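Local coordinates for carbohydrate binding protein, putative, cbp2D (Cellvibrio japonicus, PDB 7B21), which probably passes electrons through a c-type heme held in its X183 cytochrome domain, the part present here, within a longer protein that probably also binds polysaccharide, at residues Asn12-Asn15 against Cys19-Cys22; Leu46-His49 against Gln54-Ala57; Asp60-Trp65 against Gly72-Gln77. One frame throughout, in Å; residues are numbered along the deposited sequence. Where two conformers were deposited one is given.

Following the chain from the N terminus, interaction 1 comes first: it closes the short turn between helix 7-16 and helix 19-23, where the heme is attached. Interaction 2 closes a loop within the long irregular connection that leads to helix 58-65. Interaction 3 then joins that helix to the start of helix 76-86 and closes the loop carrying the second axial ligand, Met66. The three follow in series, none nested in or crossing another, and all touch the heme. Interactions 1 and 2 sit on opposite sides of the chain's centre, about 20 Å apart between centres, whereas 2 and 3 pack directly, Tyr47 against Phe61 and Arg56 against Met64.

Interaction 1 (Asn12-Asn15 against Cys19-Cys22); sequences NLWN and CVAC. With HEC (heme c), chain B.
The indole of Trp14 takes Cys19 on one face: CB of Cys19 sits 3.4 Å from the centroid of the six-membered ring of Trp14, only 12° off the ring normal, a CH-pi contact. The backbone N of Val20 lies over the same face, out toward the rim, while the heme methyl CMB approaches the ring obliquely. Elsewhere around the indole, Trp89 meets it in a T-shaped stack and Phe85 comes in with its ring steeply inclined. This is the CXXCH heme-attachment motif of a cytochrome c, backed by the N-terminal helix. Cys19 and Cys22 carry the porphyrin on thioethers, and His23, next in the chain, is one of the two axial ligands of the iron. The Trp14 ring reaches this spot because CG is anti to the backbone N (chi1 177°), which lays the six-membered ring against CB of Cys19. The indole NE1 is spent on the carbonyl O of Gly24, a bond that helps fix the rotation of the ring just beyond the heme-binding segment. The backbones are tied by a hydrogen bond from Val20 N to Trp14 O of 3.2 Å. At the outer side the amide of Asn15 crosses the valine, ND2 of Asn15 lying 3.5 Å from CB of Val20. SG of Cys19 is bonded to CAB of the heme at 1.8 Å, and SG of Cys22 to heme CAC at 1.9 Å.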
loop_
_atom_site.group_PDB
_atom_site.type_symbol
_atom_site.label_atom_id
_atom_site.label_comp_id
_atom_site.label_asym_id
_atom_site.label_seq_id
_atom_site.Cartn_x
_atom_site.Cartn_y
_atom_site.Cartn_z
ATOM N N ASN A 12 10.248 -3.871 -0.132
ATOM C CA ASN A 12 11.152 -3.117 -1.017
ATOM C C ASN A 12 10.351 -2.197 -1.935
ATOM O O ASN A 12 10.710 -1.013 -2.119
ATOM C CB ASN A 12 11.983 -4.065 -1.873
ATOM C CG ASN A 12 12.812 -3.272 -2.845
ATOM O OD1 ASN A 12 13.605 -2.450 -2.409
ATOM N ND2 ASN A 12 12.589 -3.482 -4.138
ATOM N N LEU A 13 9.300 -2.738 -2.539
ATOM C CA LEU A 13 8.469 -1.931 -3.463
ATOM C C LEU A 13 7.801 -0.768 -2.730
ATOM O O LEU A 13 7.562 0.275 -3.347
ATOM C CB LEU A 13 7.421 -2.834 -4.112
ATOM C CG LEU A 13 7.975 -3.835 -5.114
ATOM C CD1 LEU A 13 6.971 -4.953 -5.363
ATOM C CD2 LEU A 13 8.331 -3.126 -6.427
ATOM N N TRP A 14 7.527 -0.916 -1.459
ATOM C CA TRP A 14 6.983 0.157 -0.647
ATOM C C TRP A 14 7.844 1.409 -0.796
ATOM O O TRP A 14 7.330 2.547 -0.785
ATOM C CB TRP A 14 6.949 -0.325 0.798
ATOM C CG TRP A 14 6.484 0.707 1.750
ATOM C CD1 TRP A 14 7.258 1.486 2.557
ATOM C CD2 TRP A 14 5.133 1.171 1.917
ATOM N NE1 TRP A 14 6.477 2.399 3.211
ATOM C CE2 TRP A 14 5.175 2.212 2.843
ATOM C CE3 TRP A 14 3.902 0.764 1.395
ATOM C CZ2 TRP A 14 4.027 2.900 3.207
ATOM C CZ3 TRP A 14 2.763 1.439 1.764
ATOM C CH2 TRP A 14 2.841 2.524 2.630
ATOM N N ASN A 15 9.166 1.206 -0.830
ATOM C CA ASN A 15 10.105 2.318 -1.010
ATOM C C ASN A 15 10.239 2.692 -2.486
ATOM O O ASN A 15 10.143 3.880 -2.815
ATOM C CB ASN A 15 11.450 1.942 -0.419
ATOM C CG ASN A 15 11.379 1.660 1.059
ATOM O OD1 ASN A 15 11.892 0.635 1.561
ATOM N ND2 ASN A 15 10.772 2.539 1.770
ATOM N N CYS A 19 5.681 4.881 -2.025
ATOM C CA CYS A 19 4.640 4.871 -0.980
ATOM C C CYS A 19 5.131 5.503 0.322
ATOM O O CYS A 19 4.397 6.238 0.976
ATOM C CB CYS A 19 4.201 3.437 -0.695
ATOM S SG CYS A 19 4.057 2.346 -2.122
ATOM N N VAL A 20 6.392 5.217 0.638
ATOM C CA VAL A 20 7.053 5.723 1.842
ATOM C C VAL A 20 6.939 7.242 1.948
ATOM O O VAL A 20 6.898 7.773 3.050
ATOM C CB VAL A 20 8.512 5.246 1.849
ATOM C CG1 VAL A 20 9.283 5.716 0.624
ATOM C CG2 VAL A 20 9.230 5.625 3.126
ATOM N N ALA A 21 6.996 7.962 0.838
ATOM C CA ALA A 21 6.998 9.430 0.923
ATOM C C ALA A 21 5.745 9.919 1.634
ATOM O O ALA A 21 5.813 10.794 2.507
ATOM C CB ALA A 21 7.088 10.007 -0.454
ATOM N N CYS A 22 4.557 9.425 1.240
ATOM C CA CYS A 22 3.302 9.930 1.767
ATOM C C CYS A 22 2.862 9.172 3.011
ATOM O O CYS A 22 2.145 9.748 3.814
ATOM C CB CYS A 22 2.224 9.910 0.721
ATOM S SG CYS A 22 2.649 11.056 -0.620
HETATM FE FE HEC B . -1.514 6.045 -0.792
HETATM C CHA HEC B . -4.604 6.213 0.618
HETATM C CHB HEC B . -1.482 2.689 -0.355
HETATM C CHC HEC B . 1.451 5.890 -2.439
HETATM C CHD HEC B . -1.405 9.433 -0.917
HETATM N NA HEC B . -2.771 4.735 -0.022
HETATM C C1A HEC B . -3.977 4.983 0.610
HETATM C C2A HEC B . -4.491 3.797 1.211
HETATM C C3A HEC B . -3.647 2.802 0.904
HETATM C C4A HEC B . -2.557 3.391 0.149
HETATM C CMA HEC B . -3.771 1.342 1.206
HETATM C CAA HEC B . -5.760 3.691 2.027
HETATM C CBA HEC B . -5.471 3.955 3.523
HETATM C CGA HEC B . -6.603 3.756 4.458
HETATM O O1A HEC B . -7.699 3.356 4.043
HETATM O O2A HEC B . -6.358 3.965 5.694
HETATM N NB HEC B . -0.266 4.564 -1.325
HETATM C C1B HEC B . -0.420 3.232 -1.053
HETATM C C2B HEC B . 0.658 2.481 -1.616
HETATM C C3B HEC B . 1.473 3.362 -2.266
HETATM C C4B HEC B . 0.887 4.695 -2.017
HETATM C CMB HEC B . 0.844 1.003 -1.521
HETATM C CAB HEC B . 2.684 3.089 -3.082
HETATM C CBB HEC B . 2.442 2.193 -4.266
HETATM N NC HEC B . -0.237 7.372 -1.531
HETATM C C1C HEC B . 0.959 7.143 -2.135
HETATM C C2C HEC B . 1.655 8.361 -2.404
HETATM C C3C HEC B . 0.893 9.372 -1.893
HETATM C C4C HEC B . -0.304 8.767 -1.392
HETATM C CMC HEC B . 3.027 8.438 -3.019
HETATM C CAC HEC B . 1.212 10.828 -1.788
HETATM C CBC HEC B . 1.586 11.534 -3.022
HETATM N ND HEC B . -2.788 7.518 -0.330
HETATM C C1D HEC B . -2.586 8.853 -0.487
HETATM C C2D HEC B . -3.800 9.590 -0.170
HETATM C C3D HEC B . -4.722 8.696 0.199
HETATM C C4D HEC B . -4.067 7.383 0.155
HETATM C CMD HEC B . -3.942 11.081 -0.249
HETATM C CAD HEC B . -6.174 8.918 0.461
HETATM C CBD HEC B . -6.975 8.605 -0.868
HETATM C CGD HEC B . -8.429 8.959 -0.800
HETATM O O1D HEC B . -9.263 8.090 -0.437
HETATM O O2D HEC B . -8.760 10.141 -1.116
#

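Interaction 2 (Leu46-His49 against Gln54-Ala57); sequences LYRH and QDRA. With HEC (heme c), chain B; EDO (1,2-ethanediol), chain E; EDO (1,2-ethanediol), chain D.
Tyr47 and Arg56 grip each other through their backbones, Tyr47 N donating to Arg56 O at 2.8 Å and Arg56 N returning a bond to Tyr47 O at 2.9 Å. Leu46 CA makes a CA-H...O contact with the same Arg56 O at 3.4 Å, and CD1 of Leu46 rests on CB of Asp55, the two side chains crossing at about a right angle. Arg48 and Asp55 form no direct salt bridge: NH1 of Arg48 is 4.8 Å from OD1 of Asp55, and a 1,2-ethanediol, probably from the crystallisation liquor, bonds to both. The motif is one isolated antiparallel bridge, a hydrogen-bonded pair closing a loop at the surface of the cytochrome domain. Tyr47 and His49 each meet a heme propionate. The Tyr47 ring turns its edge to one, CD2 of Tyr47 being 3.4 Å from O1A of the heme, whereas His49 lays a ring face against carboxylate carbon CGD of the other. Further out, Tyr47 OH bonds to Asn41 O and Arg44 N, and Trp65 stacks on the His49 ring while Gln68 OE1 holds its NE2. Arg56 turns away to a salt bridge with Asp52, the Gln54 CG lying over its guanidinium.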
loop_
_atom_site.group_PDB
_atom_site.type_symbol
_atom_site.label_atom_id
_atom_site.label_comp_id
_atom_site.label_asym_id
_atom_site.label_seq_id
_atom_site.Cartn_x
_atom_site.Cartn_y
_atom_site.Cartn_z
ATOM N N LEU A 46 -11.587 -4.201 3.314
ATOM C CA LEU A 46 -11.701 -3.658 1.942
ATOM C C LEU A 46 -11.404 -2.181 2.052
ATOM O O LEU A 46 -11.570 -1.575 3.116
ATOM C CB LEU A 46 -13.115 -3.844 1.384
ATOM C CG LEU A 46 -13.557 -5.279 1.200
ATOM C CD1 LEU A 46 -15.058 -5.334 0.953
ATOM C CD2 LEU A 46 -12.853 -5.887 0.022
ATOM N N TYR A 47 -11.034 -1.601 0.930
ATOM C CA TYR A 47 -10.600 -0.208 0.845
ATOM C C TYR A 47 -11.410 0.471 -0.245
ATOM O O TYR A 47 -11.454 0.023 -1.398
ATOM C CB TYR A 47 -9.102 -0.136 0.540
ATOM C CG TYR A 47 -8.258 -0.586 1.696
ATOM C CD1 TYR A 47 -8.019 -1.919 1.959
ATOM C CD2 TYR A 47 -7.740 0.338 2.579
ATOM C CE1 TYR A 47 -7.307 -2.318 3.085
ATOM C CE2 TYR A 47 -7.013 -0.041 3.685
ATOM C CZ TYR A 47 -6.808 -1.372 3.965
ATOM O OH TYR A 47 -6.154 -1.784 5.090
ATOM N N ARG A 48 -11.985 1.619 0.113
ATOM C CA ARG A 48 -12.773 2.423 -0.840
ATOM C C ARG A 48 -12.168 3.810 -0.894
ATOM O O ARG A 48 -12.369 4.631 -0.016
ATOM C CB ARG A 48 -14.261 2.499 -0.496
ATOM C CG ARG A 48 -15.070 3.186 -1.587
ATOM C CD ARG A 48 -16.548 3.140 -1.262
ATOM N NE ARG A 48 -17.285 3.977 -2.187
ATOM C CZ ARG A 48 -18.541 3.836 -2.542
ATOM N NH1 ARG A 48 -19.268 2.843 -2.062
ATOM N NH2 ARG A 48 -19.073 4.722 -3.357
ATOM N N HIS A 49 -11.439 4.100 -1.961
ATOM C CA HIS A 49 -10.892 5.439 -2.203
ATOM C C HIS A 49 -12.049 6.424 -2.222
ATOM O O HIS A 49 -13.170 6.096 -2.678
ATOM C CB HIS A 49 -10.155 5.444 -3.541
ATOM C CG HIS A 49 -9.338 6.659 -3.795
ATOM N ND1 HIS A 49 -9.905 7.845 -4.219
ATOM C CD2 HIS A 49 -8.000 6.866 -3.693
ATOM C CE1 HIS A 49 -8.923 8.721 -4.408
ATOM N NE2 HIS A 49 -7.738 8.156 -4.076
ATOM N N GLN A 54 -16.884 1.715 -5.315
ATOM C CA GLN A 54 -17.117 0.475 -4.564
ATOM C C GLN A 54 -15.858 0.132 -3.778
ATOM O O GLN A 54 -14.779 0.688 -3.980
ATOM C CB GLN A 54 -17.580 -0.673 -5.429
ATOM C CG GLN A 54 -16.417 -1.124 -6.240
ATOM C CD GLN A 54 -16.695 -2.406 -6.979
ATOM O OE1 GLN A 54 -17.330 -2.406 -8.030
ATOM N NE2 GLN A 54 -16.206 -3.511 -6.434
ATOM N N ASP A 55 -16.057 -0.792 -2.879
ATOM C CA ASP A 55 -15.002 -1.337 -2.026
ATOM C C ASP A 55 -14.100 -2.220 -2.894
ATOM O O ASP A 55 -14.563 -2.906 -3.794
ATOM C CB ASP A 55 -15.625 -2.183 -0.942
ATOM C CG ASP A 55 -16.448 -1.417 0.066
ATOM O OD1 ASP A 55 -16.267 -0.179 0.168
ATOM O OD2 ASP A 55 -17.199 -2.073 0.782
ATOM N N ARG A 56 -12.807 -2.226 -2.564
ATOM C CA ARG A 56 -11.837 -3.022 -3.324
ATOM C C ARG A 56 -10.982 -3.829 -2.350
ATOM O O ARG A 56 -10.643 -3.390 -1.243
ATOM C CB ARG A 56 -10.896 -2.100 -4.111
ATOM C CG ARG A 56 -11.579 -1.092 -5.027
ATOM C CD ARG A 56 -12.187 -1.712 -6.219
ATOM N NE ARG A 56 -12.859 -0.683 -6.995
ATOM C CZ ARG A 56 -13.579 -0.941 -8.053
ATOM N NH1 ARG A 56 -13.660 -2.188 -8.508
ATOM N NH2 ARG A 56 -14.187 0.056 -8.675
ATOM N N ALA A 57 -10.532 -4.960 -2.830
ATOM C CA ALA A 57 -9.429 -5.668 -2.187
ATOM C C ALA A 57 -8.239 -4.713 -2.141
ATOM O O ALA A 57 -8.020 -3.902 -3.051
ATOM C CB ALA A 57 -9.056 -6.912 -2.950
HETATM FE FE HEC B . -1.514 6.045 -0.792
HETATM C CHA HEC B . -4.604 6.213 0.618
HETATM C CHB HEC B . -1.482 2.689 -0.355
HETATM C CHC HEC B . 1.451 5.890 -2.439
HETATM C CHD HEC B . -1.405 9.433 -0.917
HETATM N NA HEC B . -2.771 4.735 -0.022
HETATM C C1A HEC B . -3.977 4.983 0.610
HETATM C C2A HEC B . -4.491 3.797 1.211
HETATM C C3A HEC B . -3.647 2.802 0.904
HETATM C C4A HEC B . -2.557 3.391 0.149
HETATM C CMA HEC B . -3.771 1.342 1.206
HETATM C CAA HEC B . -5.760 3.691 2.027
HETATM C CBA HEC B . -5.471 3.955 3.523
HETATM C CGA HEC B . -6.603 3.756 4.458
HETATM O O1A HEC B . -7.699 3.356 4.043
HETATM O O2A HEC B . -6.358 3.965 5.694
HETATM N NB HEC B . -0.266 4.564 -1.325
HETATM C C1B HEC B . -0.420 3.232 -1.053
HETATM C C2B HEC B . 0.658 2.481 -1.616
HETATM C C3B HEC B . 1.473 3.362 -2.266
HETATM C C4B HEC B . 0.887 4.695 -2.017
HETATM C CMB HEC B . 0.844 1.003 -1.521
HETATM C CAB HEC B . 2.684 3.089 -3.082
HETATM C CBB HEC B . 2.442 2.193 -4.266
HETATM N NC HEC B . -0.237 7.372 -1.531
HETATM C C1C HEC B . 0.959 7.143 -2.135
HETATM C C2C HEC B . 1.655 8.361 -2.404
HETATM C C3C HEC B . 0.893 9.372 -1.893
HETATM C C4C HEC B . -0.304 8.767 -1.392
HETATM C CMC HEC B . 3.027 8.438 -3.019
HETATM C CAC HEC B . 1.212 10.828 -1.788
HETATM C CBC HEC B . 1.586 11.534 -3.022
HETATM N ND HEC B . -2.788 7.518 -0.330
HETATM C C1D HEC B . -2.586 8.853 -0.487
HETATM C C2D HEC B . -3.800 9.590 -0.170
HETATM C C3D HEC B . -4.722 8.696 0.199
HETATM C C4D HEC B . -4.067 7.383 0.155
HETATM C CMD HEC B . -3.942 11.081 -0.249
HETATM C CAD HEC B . -6.174 8.918 0.461
HETATM C CBD HEC B . -6.975 8.605 -0.868
HETATM C CGD HEC B . -8.429 8.959 -0.800
HETATM O O1D HEC B . -9.263 8.090 -0.437
HETATM O O2D HEC B . -8.760 10.141 -1.116
HETATM C C1 EDO E . -19.206 -0.016 2.320
HETATM O O1 EDO E . -19.625 -1.268 1.852
HETATM C C2 EDO E . -19.443 1.068 1.331
HETATM O O2 EDO E . -18.863 0.888 0.053
HETATM C C1 EDO D . -13.444 3.852 3.437
HETATM O O1 EDO D . -12.751 4.904 2.812
HETATM C C2 EDO D . -12.510 2.776 3.848
HETATM O O2 EDO D . -11.689 2.340 2.803
#

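Interaction 3 (Asp60-Trp65 against Gly72-Gln77); sequences DFISMW and GSCTGQ. With NA (sodium ion), chain C; HEC (heme c), chain B.
Ile62 and Cys74 point their carbonyl oxygens at the same sodium ion, so a bound cation, with no direct hydrogen bond between the two segments, does much of the joining. Cys74 O binds the sodium at 2.3 Å, and from the other side of the contact Ile62 O and Ser63 O each bind it at 2.4 Å. Without the cation the carbonyl oxygens of Ile62 and Cys74, 3.6 Å apart, would probably repel one another. Backbone oxygens of Met66 and Glu71 complete the site. Ile62 and Ser63 lie at the C-terminal end of helix 58-65, whose carbonyl-rich end probably suits a positive ion. In the cytochrome c fold this is the region of the methionine-bearing loop: Met66 is an axial ligand of the heme iron, so the same residue serves the sodium through its main chain. Direct packing is slight. OG of Ser63 lies 3.3 Å from CA of Thr75, and Ser63 CA directs a nearly straight CA-H...O contact at Cys74 O, 166° at the hydrogen. CG2 of Ile62 touches SG of Cys74 at 3.9 Å; chi1 -177° swings that sulfur opposite the backbone N, toward Ile62 and its disulfide partner Cys78 on helix 76-86. Phe61 and Ile62 also reach the heme: CE1 of Phe61 comes within 3.3 Å of porphyrin C2A, which meets the phenyl ring obliquely, and CD1 of Ile62 rests on methyl CMB.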
loop_
_atom_site.group_PDB
_atom_site.type_symbol
_atom_site.label_atom_id
_atom_site.label_comp_id
_atom_site.label_asym_id
_atom_site.label_seq_id
_atom_site.Cartn_x
_atom_site.Cartn_y
_atom_site.Cartn_z
ATOM N N ASP A 60 -6.175 -4.382 -5.254
ATOM C CA ASP A 60 -6.863 -3.714 -6.357
ATOM C C ASP A 60 -6.963 -2.218 -6.073
ATOM O O ASP A 60 -6.833 -1.425 -7.011
ATOM C CB ASP A 60 -8.229 -4.332 -6.589
ATOM C CG ASP A 60 -8.116 -5.766 -7.055
ATOM O OD1 ASP A 60 -7.147 -6.128 -7.728
ATOM O OD2 ASP A 60 -9.022 -6.563 -6.693
ATOM N N PHE A 61 -7.141 -1.828 -4.821
ATOM C CA PHE A 61 -7.056 -0.402 -4.450
ATOM C C PHE A 61 -5.707 0.152 -4.879
ATOM O O PHE A 61 -5.609 1.218 -5.449
ATOM C CB PHE A 61 -7.271 -0.281 -2.940
ATOM C CG PHE A 61 -7.081 1.141 -2.429
ATOM C CD1 PHE A 61 -5.812 1.667 -2.215
ATOM C CD2 PHE A 61 -8.173 1.931 -2.131
ATOM C CE1 PHE A 61 -5.660 2.962 -1.752
ATOM C CE2 PHE A 61 -8.015 3.201 -1.609
ATOM C CZ PHE A 61 -6.744 3.716 -1.436
ATOM N N ILE A 62 -4.656 -0.584 -4.559
ATOM C CA ILE A 62 -3.284 -0.128 -4.904
ATOM C C ILE A 62 -3.157 -0.023 -6.413
ATOM O O ILE A 62 -2.673 0.992 -6.953
ATOM C CB ILE A 62 -2.218 -1.030 -4.280
ATOM C CG1 ILE A 62 -2.258 -0.942 -2.749
ATOM C CG2 ILE A 62 -0.841 -0.712 -4.838
ATOM C CD1 ILE A 62 -1.459 -2.005 -2.050
ATOM N N SER A 63 -3.557 -1.059 -7.132
ATOM C CA SER A 63 -3.448 -1.017 -8.608
ATOM C C SER A 63 -4.161 0.227 -9.145
ATOM O O SER A 63 -3.581 0.942 -9.957
ATOM C CB SER A 63 -4.000 -2.261 -9.245
ATOM O OG SER A 63 -3.153 -3.356 -8.984
ATOM N N MET A 64 -5.399 0.449 -8.723
ATOM C CA MET A 64 -6.214 1.545 -9.273
ATOM C C MET A 64 -5.712 2.926 -8.849
ATOM O O MET A 64 -5.759 3.860 -9.663
ATOM C CB MET A 64 -7.636 1.381 -8.766
ATOM C CG MET A 64 -8.383 0.220 -9.351
ATOM S SD MET A 64 -10.054 0.040 -8.654
ATOM C CE MET A 64 -10.840 1.483 -9.388
ATOM N N TRP A 65 -5.289 3.078 -7.604
ATOM C CA TRP A 65 -5.257 4.407 -6.992
ATOM C C TRP A 65 -3.869 4.834 -6.520
ATOM O O TRP A 65 -3.737 6.017 -6.163
ATOM C CB TRP A 65 -6.244 4.519 -5.829
ATOM C CG TRP A 65 -7.664 4.308 -6.213
ATOM C CD1 TRP A 65 -8.434 3.224 -5.910
ATOM C CD2 TRP A 65 -8.501 5.187 -6.986
ATOM N NE1 TRP A 65 -9.701 3.379 -6.430
ATOM C CE2 TRP A 65 -9.766 4.567 -7.087
ATOM C CE3 TRP A 65 -8.307 6.471 -7.501
ATOM C CZ2 TRP A 65 -10.825 5.170 -7.747
ATOM C CZ3 TRP A 65 -9.382 7.071 -8.109
ATOM C CH2 TRP A 65 -10.614 6.423 -8.253
ATOM N N GLY A 72 -0.452 4.105 -12.492
ATOM C CA GLY A 72 -0.088 2.991 -13.349
ATOM C C GLY A 72 1.240 2.377 -13.030
ATOM O O GLY A 72 1.523 1.303 -13.577
ATOM N N SER A 73 2.023 2.975 -12.136
ATOM C CA SER A 73 3.388 2.476 -11.866
ATOM C C SER A 73 3.362 1.223 -10.982
ATOM O O SER A 73 4.327 0.511 -11.033
ATOM C CB SER A 73 4.310 3.559 -11.376
ATOM O OG SER A 73 3.890 4.079 -10.127
ATOM N N CYS A 74 2.287 0.946 -10.246
ATOM C CA CYS A 74 2.204 -0.251 -9.379
ATOM C C CYS A 74 0.869 -0.912 -9.617
ATOM O O CYS A 74 -0.161 -0.364 -9.185
ATOM C CB CYS A 74 2.404 0.085 -7.919
ATOM S SG CYS A 74 2.401 -1.362 -6.822
ATOM N N THR A 75 0.899 -2.049 -10.311
ATOM C CA THR A 75 -0.287 -2.856 -10.619
ATOM C C THR A 75 0.141 -4.314 -10.453
ATOM O O THR A 75 1.299 -4.592 -10.151
ATOM C CB THR A 75 -0.818 -2.569 -12.020
ATOM O OG1 THR A 75 0.168 -2.987 -12.966
ATOM C CG2 THR A 75 -1.160 -1.116 -12.256
ATOM N N GLY A 76 -0.752 -5.247 -10.729
ATOM C CA GLY A 76 -0.345 -6.653 -10.856
ATOM C C GLY A 76 0.457 -7.134 -9.668
ATOM O O GLY A 76 0.043 -7.013 -8.523
ATOM N N GLN A 77 1.616 -7.736 -9.956
ATOM C CA GLN A 77 2.425 -8.327 -8.884
ATOM C C GLN A 77 2.914 -7.273 -7.883
ATOM O O GLN A 77 3.020 -7.588 -6.697
ATOM C CB GLN A 77 3.590 -9.122 -9.479
ATOM C CG GLN A 77 4.278 -10.029 -8.484
ATOM C CD GLN A 77 3.449 -11.189 -8.006
ATOM O OE1 GLN A 77 2.979 -12.011 -8.800
ATOM N NE2 GLN A 77 3.274 -11.313 -6.697
HETATM NA NA NA C . -1.441 1.540 -8.953
HETATM FE FE HEC B . -1.514 6.045 -0.792
HETATM C CHA HEC B . -4.604 6.213 0.618
HETATM C CHB HEC B . -1.482 2.689 -0.355
HETATM C CHC HEC B . 1.451 5.890 -2.439
HETATM C CHD HEC B . -1.405 9.433 -0.917
HETATM N NA HEC B . -2.771 4.735 -0.022
HETATM C C1A HEC B . -3.977 4.983 0.610
HETATM C C2A HEC B . -4.491 3.797 1.211
HETATM C C3A HEC B . -3.647 2.802 0.904
HETATM C C4A HEC B . -2.557 3.391 0.149
HETATM C CMA HEC B . -3.771 1.342 1.206
HETATM C CAA HEC B . -5.760 3.691 2.027
HETATM C CBA HEC B . -5.471 3.955 3.523
HETATM C CGA HEC B . -6.603 3.756 4.458
HETATM O O1A HEC B . -7.699 3.356 4.043
HETATM O O2A HEC B . -6.358 3.965 5.694
HETATM N NB HEC B . -0.266 4.564 -1.325
HETATM C C1B HEC B . -0.420 3.232 -1.053
HETATM C C2B HEC B . 0.658 2.481 -1.616
HETATM C C3B HEC B . 1.473 3.362 -2.266
HETATM C C4B HEC B . 0.887 4.695 -2.017
HETATM C CMB HEC B . 0.844 1.003 -1.521
HETATM C CAB HEC B . 2.684 3.089 -3.082
HETATM C CBB HEC B . 2.442 2.193 -4.266
HETATM N NC HEC B . -0.237 7.372 -1.531
HETATM C C1C HEC B . 0.959 7.143 -2.135
HETATM C C2C HEC B . 1.655 8.361 -2.404
HETATM C C3C HEC B . 0.893 9.372 -1.893
HETATM C C4C HEC B . -0.304 8.767 -1.392
HETATM C CMC HEC B . 3.027 8.438 -3.019
HETATM C CAC HEC B . 1.212 10.828 -1.788
HETATM C CBC HEC B . 1.586 11.534 -3.022
HETATM N ND HEC B . -2.788 7.518 -0.330
HETATM C C1D HEC B . -2.586 8.853 -0.487
HETATM C C2D HEC B . -3.800 9.590 -0.170
HETATM C C3D HEC B . -4.722 8.696 0.199
HETATM C C4D HEC B . -4.067 7.383 0.155
HETATM C CMD HEC B . -3.942 11.081 -0.249
HETATM C CAD HEC B . -6.174 8.918 0.461
HETATM C CBD HEC B . -6.975 8.605 -0.868
HETATM C CGD HEC B . -8.429 8.959 -0.800
HETATM O O1D HEC B . -9.263 8.090 -0.437
HETATM O O2D HEC B . -8.760 10.141 -1.116
#